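Local coordinates for protein PfkB (Polaromonas sp. JS666, PDB 4DU5) that probably transfers a phosphate group from ATP to a sugar or related substrate, as a member of the pfkB family of carbohydrate kinases, at residues N209-M222 and F240-L253. Residues are numbered along the deposited sequence; the frame is centred on the assembly and turned at random.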
loop_
_atom_site.group_PDB
_atom_site.type_symbol
_atom_site.label_atom_id
_atom_site.label_comp_id
_atom_site.label_asym_id
_atom_site.label_seq_id
_atom_site.Cartn_x
_atom_site.Cartn_y
_atom_site.Cartn_z
ATOM N N ASN A 209 -25.359 17.862 -5.382
ATOM C CA ASN A 209 -26.531 18.756 -5.260
ATOM C C ASN A 209 -27.702 18.260 -4.424
ATOM O O ASN A 209 -28.532 19.053 -4.015
ATOM C CB ASN A 209 -27.082 19.188 -6.618
ATOM C CG ASN A 209 -26.190 20.184 -7.345
ATOM O OD1 ASN A 209 -25.355 20.855 -6.755
ATOM N ND2 ASN A 209 -26.381 20.278 -8.651
ATOM N N ASP A 210 -27.798 16.963 -4.178
ATOM C CA ASP A 210 -28.908 16.449 -3.380
ATOM C C ASP A 210 -28.499 16.537 -1.923
ATOM O O ASP A 210 -29.321 16.764 -1.036
ATOM C CB ASP A 210 -29.290 15.008 -3.803
ATOM C CG ASP A 210 -30.213 14.300 -2.776
ATOM O OD1 ASP A 210 -31.435 14.619 -2.741
ATOM O OD2 ASP A 210 -29.698 13.430 -2.001
ATOM N N LEU A 211 -27.210 16.347 -1.685
ATOM C CA LEU A 211 -26.647 16.589 -0.372
ATOM C C LEU A 211 -26.832 18.072 0.031
ATOM O O LEU A 211 -27.036 18.399 1.203
ATOM C CB LEU A 211 -25.171 16.180 -0.353
ATOM C CG LEU A 211 -24.864 14.687 -0.406
ATOM C CD1 LEU A 211 -23.510 14.405 -1.071
ATOM C CD2 LEU A 211 -24.919 14.078 0.973
ATOM N N ALA A 212 -26.784 18.960 -0.960
ATOM C CA ALA A 212 -26.909 20.389 -0.711
ATOM C C ALA A 212 -28.238 20.678 -0.058
ATOM O O ALA A 212 -28.347 21.594 0.742
ATOM C CB ALA A 212 -26.757 21.175 -2.000
ATOM N N THR A 213 -29.239 19.880 -0.415
ATOM C CA THR A 213 -30.554 19.798 0.257
ATOM C C THR A 213 -30.530 19.624 1.792
ATOM O O THR A 213 -31.552 19.733 2.437
ATOM C CB THR A 213 -31.388 18.634 -0.418
ATOM O OG1 THR A 213 -31.934 19.076 -1.680
ATOM C CG2 THR A 213 -32.499 18.061 0.489
ATOM N N ARG A 214 -29.378 19.392 2.398
ATOM C CA ARG A 214 -29.365 19.013 3.813
ATOM C C ARG A 214 -28.423 19.886 4.665
ATOM O O ARG A 214 -28.189 19.628 5.863
ATOM C CB ARG A 214 -29.008 17.518 3.953
ATOM C CG ARG A 214 -30.072 16.550 3.463
ATOM C CD ARG A 214 -29.533 15.107 3.179
ATOM N NE ARG A 214 -30.626 14.189 2.811
ATOM C CZ ARG A 214 -30.989 13.904 1.558
ATOM N NH1 ARG A 214 -30.321 14.422 0.530
ATOM N NH2 ARG A 214 -32.015 13.092 1.318
ATOM N N ALA A 215 -27.872 20.927 4.052
ATOM C CA ALA A 215 -26.944 21.804 4.772
ATOM C C ALA A 215 -27.566 23.160 5.076
ATOM O O ALA A 215 -28.398 23.659 4.321
ATOM C CB ALA A 215 -25.684 21.982 3.978
ATOM N N ASP A 216 -27.133 23.759 6.180
ATOM C CA ASP A 216 -27.420 25.169 6.453
ATOM C C ASP A 216 -26.449 26.075 5.699
ATOM O O ASP A 216 -26.852 27.087 5.163
ATOM C CB ASP A 216 -27.369 25.465 7.960
ATOM C CG ASP A 216 -28.182 24.462 8.784
ATOM O OD1 ASP A 216 -29.357 24.240 8.423
ATOM O OD2 ASP A 216 -27.656 23.894 9.776
ATOM N N TRP A 217 -25.172 25.706 5.677
ATOM C CA TRP A 217 -24.124 26.533 5.041
ATOM C C TRP A 217 -23.426 25.785 3.915
ATOM O O TRP A 217 -22.832 24.734 4.129
ATOM C CB TRP A 217 -23.056 27.033 6.041
ATOM C CG TRP A 217 -23.549 27.388 7.408
ATOM C CD1 TRP A 217 -24.747 27.927 7.724
ATOM C CD2 TRP A 217 -22.827 27.268 8.633
ATOM N NE1 TRP A 217 -24.838 28.128 9.079
ATOM C CE2 TRP A 217 -23.671 27.727 9.661
ATOM C CE3 TRP A 217 -21.549 26.805 8.964
ATOM C CZ2 TRP A 217 -23.289 27.753 10.989
ATOM C CZ3 TRP A 217 -21.168 26.807 10.306
ATOM C CH2 TRP A 217 -22.032 27.296 11.298
ATOM N N VAL A 218 -23.479 26.339 2.714
ATOM C CA VAL A 218 -22.856 25.698 1.576
ATOM C C VAL A 218 -21.626 26.492 1.176
ATOM O O VAL A 218 -21.691 27.707 1.073
ATOM C CB VAL A 218 -23.882 25.503 0.457
ATOM C CG1 VAL A 218 -23.312 24.664 -0.688
ATOM C CG2 VAL A 218 -25.096 24.784 1.043
ATOM N N LEU A 219 -20.505 25.806 0.984
ATOM C CA LEU A 219 -19.210 26.453 0.769
ATOM C C LEU A 219 -18.547 26.210 -0.592
ATOM O O LEU A 219 -17.429 25.727 -0.650
ATOM C CB LEU A 219 -18.255 26.001 1.863
ATOM C CG LEU A 219 -18.099 26.825 3.117
ATOM C CD1 LEU A 219 -19.275 27.709 3.446
ATOM C CD2 LEU A 219 -17.891 25.833 4.186
ATOM N N PRO A 220 -19.217 26.555 -1.690
ATOM C CA PRO A 220 -18.635 26.213 -2.999
ATOM C C PRO A 220 -17.582 27.157 -3.530
ATOM O O PRO A 220 -17.567 28.349 -3.208
ATOM C CB PRO A 220 -19.827 26.286 -3.934
ATOM C CG PRO A 220 -20.713 27.315 -3.279
ATOM C CD PRO A 220 -20.581 27.082 -1.809
ATOM N N GLY A 221 -16.712 26.600 -4.360
ATOM C CA GLY A 221 -15.812 27.367 -5.208
ATOM C C GLY A 221 -16.540 27.649 -6.503
ATOM O O GLY A 221 -17.344 26.829 -6.951
HETATM N N MSE A 222 -16.285 28.833 -7.065
HETATM C CA MSE A 222 -16.812 29.288 -8.360
HETATM C C MSE A 222 -16.789 28.217 -9.439
HETATM O O MSE A 222 -17.804 27.999 -10.082
HETATM C CB MSE A 222 -15.971 30.456 -8.877
HETATM C CG MSE A 222 -16.721 31.737 -9.237
HETATM SE SE MSE A 222 -18.632 31.610 -9.628
HETATM C CE MSE A 222 -18.540 30.878 -11.469
ATOM N N PHE A 240 -28.831 29.450 -6.335
ATOM C CA PHE A 240 -29.104 28.047 -6.590
ATOM C C PHE A 240 -29.177 27.231 -5.295
ATOM O O PHE A 240 -30.038 26.359 -5.148
ATOM C CB PHE A 240 -28.012 27.468 -7.500
ATOM C CG PHE A 240 -28.244 26.047 -7.890
ATOM C CD1 PHE A 240 -27.869 25.007 -7.040
ATOM C CD2 PHE A 240 -28.851 25.744 -9.100
ATOM C CE1 PHE A 240 -28.105 23.673 -7.393
ATOM C CE2 PHE A 240 -29.084 24.429 -9.470
ATOM C CZ PHE A 240 -28.716 23.382 -8.615
ATOM N N TYR A 241 -28.267 27.498 -4.363
ATOM C CA TYR A 241 -28.251 26.758 -3.109
ATOM C C TYR A 241 -29.114 27.371 -2.040
ATOM O O TYR A 241 -29.469 26.698 -1.068
ATOM C CB TYR A 241 -26.829 26.552 -2.606
ATOM C CG TYR A 241 -26.044 25.694 -3.535
ATOM C CD1 TYR A 241 -26.255 24.323 -3.590
ATOM C CD2 TYR A 241 -25.117 26.252 -4.396
ATOM C CE1 TYR A 241 -25.559 23.527 -4.469
ATOM C CE2 TYR A 241 -24.391 25.461 -5.265
ATOM C CZ TYR A 241 -24.630 24.101 -5.298
ATOM O OH TYR A 241 -23.919 23.326 -6.170
ATOM N N ARG A 242 -29.454 28.643 -2.208
ATOM C CA ARG A 242 -30.444 29.268 -1.331
ATOM C C ARG A 242 -31.777 28.644 -1.646
ATOM O O ARG A 242 -32.559 28.352 -0.746
ATOM C CB ARG A 242 -30.544 30.783 -1.548
ATOM C CG ARG A 242 -29.288 31.582 -1.235
ATOM C CD ARG A 242 -28.857 31.485 0.238
ATOM N NE ARG A 242 -29.935 31.635 1.214
ATOM C CZ ARG A 242 -30.469 32.789 1.584
ATOM N NH1 ARG A 242 -30.047 33.923 1.043
ATOM N NH2 ARG A 242 -31.436 32.806 2.484
ATOM N N GLN A 243 -32.033 28.434 -2.931
ATOM C CA GLN A 243 -33.331 27.904 -3.338
ATOM C C GLN A 243 -33.527 26.466 -2.903
ATOM O O GLN A 243 -34.636 26.103 -2.522
ATOM C CB GLN A 243 -33.599 28.102 -4.835
ATOM C CG GLN A 243 -34.429 29.351 -5.093
ATOM C CD GLN A 243 -33.836 30.240 -6.182
ATOM O OE1 GLN A 243 -33.517 29.776 -7.293
ATOM N NE2 GLN A 243 -33.684 31.533 -5.870
ATOM N N LEU A 244 -32.451 25.674 -2.944
ATOM C CA LEU A 244 -32.462 24.319 -2.389
ATOM C C LEU A 244 -32.508 24.293 -0.862
ATOM O O LEU A 244 -32.492 23.217 -0.263
ATOM C CB LEU A 244 -31.256 23.527 -2.852
ATOM C CG LEU A 244 -31.279 22.932 -4.263
ATOM C CD1 LEU A 244 -30.000 22.097 -4.445
ATOM C CD2 LEU A 244 -32.535 22.087 -4.551
ATOM N N GLY A 245 -32.537 25.470 -0.237
ATOM C CA GLY A 245 -32.770 25.594 1.200
ATOM C C GLY A 245 -31.542 25.754 2.082
ATOM O O GLY A 245 -31.447 25.120 3.139
ATOM N N ALA A 246 -30.597 26.592 1.678
ATOM C CA ALA A 246 -29.454 26.892 2.550
ATOM C C ALA A 246 -29.623 28.253 3.190
ATOM O O ALA A 246 -30.147 29.158 2.578
ATOM C CB ALA A 246 -28.163 26.856 1.763
ATOM N N LYS A 247 -29.149 28.395 4.414
ATOM C CA LYS A 247 -29.252 29.637 5.146
ATOM C C LYS A 247 -28.127 30.590 4.760
ATOM O O LYS A 247 -28.195 31.800 5.003
ATOM C CB LYS A 247 -29.174 29.360 6.642
ATOM C CG LYS A 247 -30.432 28.786 7.260
ATOM C CD LYS A 247 -30.417 29.041 8.763
ATOM C CE LYS A 247 -31.649 28.459 9.447
ATOM N NZ LYS A 247 -31.647 28.809 10.911
ATOM N N LEU A 248 -27.079 30.024 4.184
ATOM C CA LEU A 248 -25.870 30.753 3.900
ATOM C C LEU A 248 -25.184 30.056 2.758
ATOM O O LEU A 248 -25.049 28.837 2.768
ATOM C CB LEU A 248 -24.944 30.742 5.127
ATOM C CG LEU A 248 -23.644 31.554 5.113
ATOM C CD1 LEU A 248 -23.974 33.040 5.134
ATOM C CD2 LEU A 248 -22.785 31.199 6.278
ATOM N N VAL A 249 -24.783 30.823 1.754
ATOM C CA VAL A 249 -23.801 30.350 0.804
ATOM C C VAL A 249 -22.626 31.320 0.802
ATOM O O VAL A 249 -22.807 32.544 0.766
ATOM C CB VAL A 249 -24.369 30.226 -0.597
ATOM C CG1 VAL A 249 -23.354 29.528 -1.507
ATOM C CG2 VAL A 249 -25.697 29.462 -0.566
ATOM N N VAL A 250 -21.425 30.756 0.875
ATOM C CA VAL A 250 -20.201 31.507 0.752
ATOM C C VAL A 250 -19.501 30.879 -0.426
ATOM O O VAL A 250 -19.061 29.723 -0.335
ATOM C CB VAL A 250 -19.289 31.330 1.960
ATOM C CG1 VAL A 250 -18.107 32.238 1.826
ATOM C CG2 VAL A 250 -20.027 31.620 3.251
ATOM N N VAL A 251 -19.399 31.639 -1.524
ATOM C CA VAL A 251 -18.765 31.170 -2.762
ATOM C C VAL A 251 -17.331 31.670 -2.771
ATOM O O VAL A 251 -17.117 32.858 -2.645
ATOM C CB VAL A 251 -19.499 31.716 -4.011
ATOM C CG1 VAL A 251 -18.821 31.252 -5.270
ATOM C CG2 VAL A 251 -20.980 31.328 -4.004
ATOM N N LYS A 252 -16.353 30.775 -2.895
ATOM C CA LYS A 252 -14.942 31.174 -2.793
ATOM C C LYS A 252 -14.484 31.615 -4.147
ATOM O O LYS A 252 -14.811 30.952 -5.155
ATOM C CB LYS A 252 -14.044 30.016 -2.355
ATOM C CG LYS A 252 -14.594 29.112 -1.268
ATOM C CD LYS A 252 -13.940 27.752 -1.399
ATOM C CE LYS A 252 -14.642 26.730 -0.550
ATOM N NZ LYS A 252 -14.303 25.395 -1.033
ATOM N N LEU A 253 -13.698 32.699 -4.190
ATOM C CA LEU A 253 -13.259 33.267 -5.490
ATOM C C LEU A 253 -11.746 33.296 -5.794
ATOM O O LEU A 253 -11.321 33.940 -6.740
ATOM C CB LEU A 253 -13.890 34.655 -5.707
ATOM C CG LEU A 253 -15.411 34.739 -5.513
ATOM C CD1 LEU A 253 -15.914 36.164 -5.263
ATOM C CD2 LEU A 253 -16.110 34.114 -6.682
#
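Two successive helix-turn-strand units of the Rossmann-like alpha/beta core of a pfkB carbohydrate kinase meet here, with strands 217-218 and 248-252 as parallel neighbours in the central sheet. Val218 is held by both its backbone polar atoms: its N donates to Leu248 O (3.0 Å), and its O accepts from Val250 N at 3.1 Å. Pro220 has no N-H to offer Val250 O, which interrupts the regular ladder; it is tolerated because its carbonyl still takes Lys252 N (2.7 Å) and its ring packs on Val249 CG1 and Val251 CG2. Met222 N to Lys252 O follows. Above the sheet the helix ends meet through Tyr241. Its OH donates to Asn209 OD1 (2.9 Å), the amide turned 62° from the ring, while Ala212 CB, small enough to come close, sits at the ring edge, 3.6 Å from CD1. With CG1 anti to the backbone N (chi1 -172°), Val218 lays that methyl over one ring face, a CH-pi contact 4.2 Å from the centroid; its other methyl, CG2, meets Ala246 CB. A leucine in place of Tyr241 would probably leave Asn209 OD1 without its hydroxyl donor and Val218 CG1 without an aromatic face. Gly245, with positive phi, ends helix 234-243 in a Schellman motif and turns the chain into its strand. On the opposite sheet face Leu248 CD2 lies over one face of the Trp217 ring, and helix 283-296 packs there against Trp217, Leu219 and Val250, while strands 186-190 and 258-262 flank the pair.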